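Local atomic coordinates of Glyoxalase/bleomycin resistance protein/dioxygenase (PDB entry 4HC5), a protein that belongs to the glyoxalase/bleomycin resistance/dioxygenase superfamily and may act as a dioxygenase, though its substrate is not established. Residues A[28-31]-A[32-36]. Numbering follows the deposited sequence.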
loop_
_atom_site.group_PDB
_atom_site.type_symbol
_atom_site.label_atom_id
_atom_site.label_comp_id
_atom_site.label_asym_id
_atom_site.label_seq_id
_atom_site.Cartn_x
_atom_site.Cartn_y
_atom_site.Cartn_z
ATOM N N LEU A 28 6.719 13.297 8.655
ATOM C CA LEU A 28 7.315 13.903 7.455
ATOM C C LEU A 28 8.824 14.027 7.632
ATOM O O LEU A 28 9.597 13.733 6.682
ATOM C CB LEU A 28 6.719 15.260 7.142
ATOM C CG LEU A 28 5.421 15.284 6.349
ATOM C CD1 LEU A 28 4.857 16.719 6.345
ATOM C CD2 LEU A 28 5.768 14.838 4.892
ATOM N N ASP A 29 9.251 14.510 8.796
ATOM C CA ASP A 29 10.699 14.690 8.992
ATOM C C ASP A 29 11.412 13.352 8.776
ATOM O O ASP A 29 12.441 13.276 8.145
ATOM C CB ASP A 29 10.973 15.234 10.373
ATOM C CG ASP A 29 12.417 15.650 10.612
ATOM O OD1 ASP A 29 13.169 16.114 9.703
ATOM O OD2 ASP A 29 12.766 15.545 11.805
ATOM N N PHE A 30 10.874 12.303 9.359
ATOM C CA PHE A 30 11.467 10.996 9.302
ATOM C C PHE A 30 11.527 10.480 7.827
ATOM O O PHE A 30 12.551 10.055 7.313
ATOM C CB PHE A 30 10.747 9.994 10.169
ATOM C CG PHE A 30 11.346 8.619 10.090
ATOM C CD1 PHE A 30 12.504 8.285 10.787
ATOM C CD2 PHE A 30 10.765 7.646 9.330
ATOM C CE1 PHE A 30 13.017 7.007 10.750
ATOM C CE2 PHE A 30 11.301 6.405 9.243
ATOM C CZ PHE A 30 12.422 6.073 9.961
ATOM N N TYR A 31 10.366 10.431 7.190
ATOM C CA TYR A 31 10.279 9.863 5.825
ATOM C C TYR A 31 11.089 10.704 4.839
ATOM O O TYR A 31 11.697 10.110 3.951
ATOM C CB TYR A 31 8.807 9.663 5.343
ATOM C CG TYR A 31 8.198 8.500 6.076
ATOM C CD1 TYR A 31 8.316 7.223 5.549
ATOM C CD2 TYR A 31 7.599 8.620 7.280
ATOM C CE1 TYR A 31 7.896 6.090 6.236
ATOM C CE2 TYR A 31 7.142 7.497 8.000
ATOM C CZ TYR A 31 7.321 6.216 7.506
ATOM O OH TYR A 31 6.964 5.082 8.178
ATOM N N VAL A 32 11.054 12.027 4.943
ATOM C CA VAL A 32 11.737 12.885 4.004
ATOM C C VAL A 32 13.273 12.916 4.356
ATOM O O VAL A 32 14.133 12.616 3.505
ATOM C CB VAL A 32 11.133 14.313 3.947
ATOM C CG1 VAL A 32 12.038 15.268 3.115
ATOM C CG2 VAL A 32 9.700 14.216 3.425
ATOM N N ASN A 33 13.602 13.302 5.574
ATOM C CA ASN A 33 15.020 13.546 5.919
ATOM C C ASN A 33 15.826 12.323 6.261
ATOM O O ASN A 33 17.019 12.283 6.118
ATOM C CB ASN A 33 15.069 14.608 7.001
ATOM C CG ASN A 33 14.549 15.895 6.481
ATOM O OD1 ASN A 33 14.880 16.281 5.364
ATOM N ND2 ASN A 33 13.672 16.541 7.261
ATOM N N THR A 34 15.170 11.341 6.840
ATOM C CA THR A 34 15.848 10.108 7.189
ATOM C C THR A 34 15.801 9.057 6.054
ATOM O O THR A 34 16.833 8.507 5.681
ATOM C CB THR A 34 15.431 9.512 8.530
ATOM O OG1 THR A 34 15.699 10.461 9.591
ATOM C CG2 THR A 34 16.134 8.144 8.829
ATOM N N LEU A 35 14.605 8.785 5.518
ATOM C CA LEU A 35 14.461 7.796 4.446
ATOM C C LEU A 35 14.687 8.323 3.053
ATOM O O LEU A 35 14.790 7.561 2.101
ATOM C CB LEU A 35 13.166 7.010 4.502
ATOM C CG LEU A 35 12.876 6.202 5.774
ATOM C CD1 LEU A 35 11.600 5.380 5.604
ATOM C CD2 LEU A 35 14.068 5.348 6.200
ATOM N N GLY A 36 14.704 9.621 2.904
ATOM C CA GLY A 36 14.952 10.185 1.568
ATOM C C GLY A 36 13.757 10.291 0.628
ATOM O O GLY A 36 13.908 10.552 -0.575
HETATM O O HOH W 1 14.569 12.730 10.200
#
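L35 folds its isobutyl group back against the rings of F30 and Y31, four to five residues earlier in the chain. Its CD1 methyl does most of the touching. It lies 3.8 Å from F30 CE2 and also 3.8 Å from Y31 CD1, so one methyl serves both rings. L35 and Y31 run side by side in the same direction. F30 has CG anti to its own N (chi1 179°), which swings the ring along the helix toward T34 and L35. There F30 CE1 meets the T34 CG2 methyl at 3.8 Å. The F30 ring also rests on V102, D122 and P123, and a glycerol is bound beside it. Y31 and L28 pack on strands 49-55 and 62-66, and the Y31 hydroxyl is hydrogen-bonded to D122.

This is the C-terminal end of helix 24-34, which packs on the first of two four-stranded sheets. Both sheets are mixed, with strand order 1-4-3-2, as in the vicinal oxygen chelate fold. The last turn widens to a pi-type turn. F30 O accepts from both T34 N and L35 N. The L35 bond comes in nearly head-on to the carbonyl, while T34 N sits above the carbonyl plane, 41° out of it. G36 follows with positive phi, where the chain leaves the helix.

The D29 and N33 face is exposed and looser. N33 ND2 donates to D29 OD1; the modelled 2.5 Å is very short, so the exact length is doubtful. The carboxylate and amide planes stand 73° apart, but the oxygen still lies close to the amide plane. Nearby, a water hydrogen-bonds to T34 OG1 at 2.6 Å and weakly to D29 O.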